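Local coordinates for protein HTH-type transcriptional regulator LysG (Mycobacterium tuberculosis, PDB 3ISP) that binds DNA as a LysR-type transcriptional regulator, probably activating expression of the exporter LysE and repressing its own gene, at residues R156-G161 and W268-L273; V145-N150 and L262-Y267. One frame throughout, in Å; residues are numbered along the deposited sequence.

In the fold
Both contacts are made by one long strand, 255-271, in the mixed sheet of the LysR substrate-binding domain. It lies between strand 143-146 and strand 155-169, running antiparallel to both: contact 1 pairs its last residues with 156-161, and contact 2 sets 262-267 against the end of 143-146 and the loop that follows. Their centres are 11 Å apart. Along the chain the segments alternate, 145-150, 156-161, 262-267, 268-273, with more than a hundred residues between the partners of each contact. Across them, Gln-269 NE2 is hydrogen-bonded to Glu-148 O and Asn-150 O. A strand from late in the domain is thus inserted between two consecutive earlier strands, a worked example of non-local sheet assembly.

Contact 1 of 2, residues R156-G161 and W268-L273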
loop_
_atom_site.group_PDB
_atom_site.type_symbol
_atom_site.label_atom_id
_atom_site.label_comp_id
_atom_site.label_asym_id
_atom_site.label_seq_id
_atom_site.Cartn_x
_atom_site.Cartn_y
_atom_site.Cartn_z
ATOM N N ARG A 156 22.777 -0.633 -16.622
ATOM C CA ARG A 156 22.824 -1.251 -17.950
ATOM C C ARG A 156 21.984 -2.538 -17.995
ATOM O O ARG A 156 21.884 -3.269 -17.004
ATOM C CB ARG A 156 24.260 -1.598 -18.341
ATOM C CG ARG A 156 25.058 -0.454 -18.876
ATOM C CD ARG A 156 26.342 -0.942 -19.534
ATOM N NE ARG A 156 27.403 0.056 -19.430
ATOM C CZ ARG A 156 28.331 0.053 -18.477
ATOM N NH1 ARG A 156 28.337 -0.906 -17.549
ATOM N NH2 ARG A 156 29.254 1.005 -18.456
ATOM N N VAL A 157 21.408 -2.814 -19.162
ATOM C CA VAL A 157 20.572 -3.989 -19.367
ATOM C C VAL A 157 21.237 -4.995 -20.300
ATOM O O VAL A 157 21.631 -4.642 -21.414
ATOM C CB VAL A 157 19.246 -3.590 -20.009
ATOM C CG1 VAL A 157 18.493 -4.815 -20.460
ATOM C CG2 VAL A 157 18.421 -2.748 -19.052
ATOM N N HIS A 158 21.350 -6.241 -19.837
ATOM C CA HIS A 158 21.862 -7.354 -20.645
ATOM C C HIS A 158 20.833 -8.474 -20.825
ATOM O O HIS A 158 20.334 -9.038 -19.847
ATOM C CB HIS A 158 23.085 -7.976 -19.987
ATOM C CG HIS A 158 24.234 -7.038 -19.826
ATOM N ND1 HIS A 158 24.449 -6.317 -18.672
ATOM C CD2 HIS A 158 25.250 -6.722 -20.662
ATOM C CE1 HIS A 158 25.544 -5.593 -18.806
ATOM N NE2 HIS A 158 26.051 -5.825 -20.002
ATOM N N PRO A 159 20.526 -8.828 -22.077
ATOM C CA PRO A 159 19.596 -9.942 -22.261
ATOM C C PRO A 159 20.305 -11.222 -21.914
ATOM O O PRO A 159 21.506 -11.344 -22.149
ATOM C CB PRO A 159 19.283 -9.896 -23.752
ATOM C CG PRO A 159 19.696 -8.514 -24.189
ATOM C CD PRO A 159 20.874 -8.184 -23.350
ATOM N N LEU A 160 19.572 -12.168 -21.341
ATOM C CA LEU A 160 20.168 -13.414 -20.891
ATOM C C LEU A 160 19.645 -14.585 -21.708
ATOM O O LEU A 160 20.286 -15.631 -21.770
ATOM C CB LEU A 160 19.844 -13.628 -19.421
ATOM C CG LEU A 160 20.578 -12.721 -18.440
ATOM C CD1 LEU A 160 19.901 -12.828 -17.090
ATOM C CD2 LEU A 160 22.031 -13.115 -18.334
ATOM N N GLY A 161 18.493 -14.374 -22.351
ATOM C CA GLY A 161 17.740 -15.422 -23.014
ATOM C C GLY A 161 16.313 -15.472 -22.489
ATOM O O GLY A 161 15.881 -14.605 -21.751
ATOM N N TRP A 268 19.789 -9.410 -17.385
ATOM C CA TRP A 268 20.673 -9.079 -16.281
ATOM C C TRP A 268 20.902 -7.568 -16.272
ATOM O O TRP A 268 21.578 -7.033 -17.148
ATOM C CB TRP A 268 21.988 -9.857 -16.377
ATOM C CG TRP A 268 23.124 -9.313 -15.536
ATOM C CD1 TRP A 268 24.153 -8.528 -15.968
ATOM C CD2 TRP A 268 23.349 -9.515 -14.129
ATOM N NE1 TRP A 268 24.995 -8.225 -14.926
ATOM C CE2 TRP A 268 24.525 -8.826 -13.789
ATOM C CE3 TRP A 268 22.675 -10.218 -13.131
ATOM C CZ2 TRP A 268 25.034 -8.817 -12.495
ATOM C CZ3 TRP A 268 23.186 -10.209 -11.850
ATOM C CH2 TRP A 268 24.345 -9.513 -11.541
ATOM N N GLN A 269 20.301 -6.885 -15.300
ATOM C CA GLN A 269 20.517 -5.455 -15.091
ATOM C C GLN A 269 21.557 -5.202 -13.995
ATOM O O GLN A 269 21.451 -5.758 -12.901
ATOM C CB GLN A 269 19.203 -4.751 -14.741
ATOM C CG GLN A 269 18.221 -4.767 -15.879
ATOM C CD GLN A 269 17.220 -3.629 -15.848
ATOM O OE1 GLN A 269 17.560 -2.487 -15.540
ATOM N NE2 GLN A 269 15.985 -3.929 -16.214
ATOM N N CYS A 270 22.553 -4.365 -14.291
ATOM C CA CYS A 270 23.571 -4.007 -13.303
ATOM C C CYS A 270 24.021 -2.549 -13.416
ATOM O O CYS A 270 23.782 -1.888 -14.431
ATOM C CB CYS A 270 24.779 -4.935 -13.410
ATOM S SG CYS A 270 25.701 -4.810 -14.956
ATOM N N TRP A 271 24.676 -2.058 -12.364
ATOM C CA TRP A 271 25.181 -0.685 -12.326
ATOM C C TRP A 271 25.917 -0.300 -13.593
ATOM O O TRP A 271 26.935 -0.901 -13.932
ATOM C CB TRP A 271 26.131 -0.476 -11.151
ATOM C CG TRP A 271 25.452 -0.402 -9.828
ATOM C CD1 TRP A 271 24.127 -0.175 -9.597
ATOM C CD2 TRP A 271 26.070 -0.527 -8.545
ATOM N NE1 TRP A 271 23.883 -0.172 -8.246
ATOM C CE2 TRP A 271 25.060 -0.385 -7.580
ATOM C CE3 TRP A 271 27.380 -0.756 -8.122
ATOM C CZ2 TRP A 271 25.319 -0.464 -6.209
ATOM C CZ3 TRP A 271 27.635 -0.839 -6.757
ATOM C CH2 TRP A 271 26.609 -0.696 -5.821
ATOM N N LYS A 272 25.398 0.710 -14.284
ATOM C CA LYS A 272 26.098 1.304 -15.412
ATOM C C LYS A 272 27.288 2.128 -14.920
ATOM O O LYS A 272 27.129 3.243 -14.427
ATOM C CB LYS A 272 25.148 2.182 -16.225
ATOM C CG LYS A 272 25.771 2.810 -17.462
ATOM C CD LYS A 272 24.698 3.422 -18.365
ATOM C CE LYS A 272 23.812 4.396 -17.597
ATOM N NZ LYS A 272 22.487 4.578 -18.250
ATOM N N LEU A 273 28.475 1.551 -15.047
ATOM C CA LEU A 273 29.709 2.191 -14.651
ATOM C C LEU A 273 30.831 1.246 -15.005
ATOM O O LEU A 273 30.576 0.144 -15.466
ATOM C CB LEU A 273 29.718 2.501 -13.156
ATOM C CG LEU A 273 29.357 1.387 -12.172
ATOM C CD1 LEU A 273 30.435 0.319 -12.123
ATOM C CD2 LEU A 273 29.126 1.971 -10.784
#
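Trp-268 O is gripped by His-158 N at 2.8 Å and, more weakly, by His-158 ND1, the backbone donor standing above the carbonyl plane. This hydrogen-bonded pair and that of Arg-156 with Cys-270 belong to an antiparallel strand pair in the sheet of the LysR substrate-binding domain, with Val-157 and Gln-269 as the non-hydrogen-bonded pair between them. With CG anti to its carbonyl carbon (chi1 -61°), the imidazole of His-158 lies alongside Trp-268, and its ND1 meets the indole edge at CD1, 3.5 Å away. The two rings are oblique, their planes 34° apart. The indole NE1 is hydrogen-bonded to Thr-282 OG1 of helix 276-288, which covers this face. Leu-160 packs its CD1 against Trp-268 CB. On the other face, Val-157 CG2 rests against the amide carbon of Gln-269, whose NE2 binds the carbonyls of Glu-148 and Asn-150. Where strand 255-271 gives way to loop, the side chain of Arg-156, extended from CG to NE, crosses Lys-272 at about a right angle, with Lys-272 CG over one face of the guanidinium. In the plane of that group, Arg-156 NH1 donates to Leu-273 O at 3.2 Å, and NH2 adds a weak second bond.

Contact 2 of 2, residues V145-N150 and L262-Y267; sequences VTTERN and LDVPLY
Thr-146 and Tyr-267 form an antiparallel hydrogen-bonded pair, each backbone N giving a 3.0 Å bond to the other's O, before the chain after Thr-146 leaves the sheet and turns across the tyrosine. The turn out of strand 143-146 is an ST turn: Thr-146 OG1, placed anti to its own N (chi1 173°), accepts from Glu-148 N at 3.0 Å. Thr-147 then sets its methyl CG2 obliquely against Leu-266 CD2, with Val-264 CG1 close by, while Val-145 CG1 makes a looser approach to Leu-266 CD1.

Tyr-267 makes the largest single contribution. Its ring is roofed by the loop backbone: Arg-149 CA sits 3.6 Å from the ring centroid, only 11° off the normal, a CH-pi contact over the middle of the face. From there Arg-149 CB continues to the phenol end, 3.3 Å from Tyr-267 CZ. The carbonyl O of Thr-146 lies at the ring edge. A bend at chi3 (-86°) brings the arginine head round to the phenol, so that Arg-149 NE donates to Tyr-267 OH at 2.8 Å, with guanidinium and ring planes nearly perpendicular. A water joins Arg-149 NH2 to the same hydroxyl. Val-157 of strand 155-169 also touches Tyr-267, on the same side of the ring as Arg-149.

One residue of a sheet strand thus holds the outgoing loop at three levels: its backbone pairs with the last strand residue, its ring face packs against Arg-149 CA, and its hydroxyl accepts from Arg-149 NE, where the guanidinium's positive charge would probably polarise the phenol and stabilise its oxygen as an acceptor.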
loop_
_atom_site.group_PDB
_atom_site.type_symbol
_atom_site.label_atom_id
_atom_site.label_comp_id
_atom_site.label_asym_id
_atom_site.label_seq_id
_atom_site.Cartn_x
_atom_site.Cartn_y
_atom_site.Cartn_z
ATOM N N VAL A 145 19.008 -10.339 -11.725
ATOM C CA VAL A 145 18.282 -11.063 -12.755
ATOM C C VAL A 145 16.800 -10.692 -12.607
ATOM O O VAL A 145 16.211 -10.903 -11.561
ATOM C CB VAL A 145 18.489 -12.582 -12.629
ATOM C CG1 VAL A 145 17.643 -13.326 -13.640
ATOM C CG2 VAL A 145 19.960 -12.930 -12.804
ATOM N N THR A 146 16.211 -10.113 -13.647
ATOM C CA THR A 146 14.852 -9.599 -13.570
ATOM C C THR A 146 14.120 -9.836 -14.880
ATOM O O THR A 146 14.745 -10.041 -15.909
ATOM C CB THR A 146 14.850 -8.080 -13.295
ATOM O OG1 THR A 146 13.511 -7.569 -13.379
ATOM C CG2 THR A 146 15.716 -7.357 -14.317
ATOM N N THR A 147 12.793 -9.809 -14.846
ATOM C CA THR A 147 12.018 -10.014 -16.065
ATOM C C THR A 147 11.867 -8.683 -16.750
ATOM O O THR A 147 11.183 -8.573 -17.764
ATOM C CB THR A 147 10.607 -10.601 -15.795
ATOM O OG1 THR A 147 9.888 -9.761 -14.877
ATOM C CG2 THR A 147 10.693 -12.041 -15.246
ATOM N N GLU A 148 12.525 -7.678 -16.180
ATOM C CA GLU A 148 12.417 -6.299 -16.632
ATOM C C GLU A 148 13.375 -5.969 -17.752
ATOM O O GLU A 148 14.585 -5.918 -17.544
ATOM C CB GLU A 148 12.720 -5.350 -15.477
ATOM C CG GLU A 148 12.584 -3.888 -15.850
ATOM C CD GLU A 148 11.135 -3.476 -15.965
ATOM O OE1 GLU A 148 10.411 -3.564 -14.937
ATOM O OE2 GLU A 148 10.720 -3.078 -17.077
ATOM N N ARG A 149 12.826 -5.697 -18.929
ATOM C CA ARG A 149 13.635 -5.253 -20.060
ATOM C C ARG A 149 14.102 -3.792 -19.941
ATOM O O ARG A 149 15.217 -3.460 -20.346
ATOM C CB ARG A 149 12.873 -5.461 -21.371
ATOM C CG ARG A 149 13.478 -4.745 -22.546
ATOM C CD ARG A 149 12.677 -4.963 -23.810
ATOM N NE ARG A 149 13.081 -6.187 -24.492
ATOM C CZ ARG A 149 12.982 -6.378 -25.804
ATOM N NH1 ARG A 149 12.498 -5.411 -26.578
ATOM N NH2 ARG A 149 13.379 -7.529 -26.341
ATOM N N ASN A 150 13.254 -2.922 -19.398
ATOM C CA ASN A 150 13.578 -1.492 -19.330
ATOM C C ASN A 150 14.704 -1.199 -18.346
ATOM O O ASN A 150 14.700 -1.703 -17.230
ATOM C CB ASN A 150 12.339 -0.648 -18.988
ATOM C CG ASN A 150 11.353 -0.531 -20.158
ATOM O OD1 ASN A 150 11.666 -0.869 -21.316
ATOM N ND2 ASN A 150 10.150 -0.041 -19.856
ATOM N N LEU A 262 4.981 -20.952 -22.142
ATOM C CA LEU A 262 5.280 -19.533 -22.039
ATOM C C LEU A 262 6.770 -19.304 -22.085
ATOM O O LEU A 262 7.525 -19.932 -21.340
ATOM C CB LEU A 262 4.734 -18.927 -20.744
ATOM C CG LEU A 262 3.337 -18.328 -20.781
ATOM C CD1 LEU A 262 3.225 -17.285 -19.696
ATOM C CD2 LEU A 262 3.057 -17.712 -22.132
ATOM N N ASP A 263 7.195 -18.406 -22.964
ATOM C CA ASP A 263 8.570 -17.948 -22.944
ATOM C C ASP A 263 8.601 -16.594 -22.263
ATOM O O ASP A 263 7.819 -15.690 -22.590
ATOM C CB ASP A 263 9.162 -17.880 -24.349
ATOM C CG ASP A 263 9.293 -19.245 -24.993
ATOM O OD1 ASP A 263 10.032 -20.096 -24.459
ATOM O OD2 ASP A 263 8.664 -19.464 -26.050
ATOM N N VAL A 264 9.488 -16.473 -21.286
ATOM C CA VAL A 264 9.639 -15.232 -20.548
ATOM C C VAL A 264 11.068 -14.769 -20.711
ATOM O O VAL A 264 11.989 -15.432 -20.256
ATOM C CB VAL A 264 9.321 -15.434 -19.051
ATOM C CG1 VAL A 264 8.973 -14.109 -18.387
ATOM C CG2 VAL A 264 8.173 -16.408 -18.895
ATOM N N PRO A 265 11.263 -13.645 -21.405
ATOM C CA PRO A 265 12.604 -13.071 -21.515
ATOM C C PRO A 265 13.137 -12.710 -20.138
ATOM O O PRO A 265 12.427 -12.079 -19.353
ATOM C CB PRO A 265 12.365 -11.788 -22.312
ATOM C CG PRO A 265 11.118 -12.014 -23.050
ATOM C CD PRO A 265 10.269 -12.880 -22.176
ATOM N N LEU A 266 14.362 -13.124 -19.847
ATOM C CA LEU A 266 15.087 -12.621 -18.692
ATOM C C LEU A 266 16.128 -11.574 -19.117
ATOM O O LEU A 266 16.531 -11.521 -20.289
ATOM C CB LEU A 266 15.772 -13.760 -17.968
ATOM C CG LEU A 266 14.834 -14.770 -17.305
ATOM C CD1 LEU A 266 15.644 -15.897 -16.703
ATOM C CD2 LEU A 266 13.980 -14.102 -16.253
ATOM N N TYR A 267 16.543 -10.746 -18.160
ATOM C CA TYR A 267 17.578 -9.742 -18.361
ATOM C C TYR A 267 18.512 -9.672 -17.156
ATOM O O TYR A 267 18.082 -9.859 -16.030
ATOM C CB TYR A 267 16.929 -8.382 -18.590
ATOM C CG TYR A 267 15.975 -8.397 -19.749
ATOM C CD1 TYR A 267 16.405 -8.064 -21.028
ATOM C CD2 TYR A 267 14.655 -8.769 -19.575
ATOM C CE1 TYR A 267 15.550 -8.091 -22.097
ATOM C CE2 TYR A 267 13.782 -8.795 -20.642
ATOM C CZ TYR A 267 14.238 -8.458 -21.906
ATOM O OH TYR A 267 13.377 -8.496 -22.980
HETATM O O HOH W 1 15.070 -9.841 -25.260
#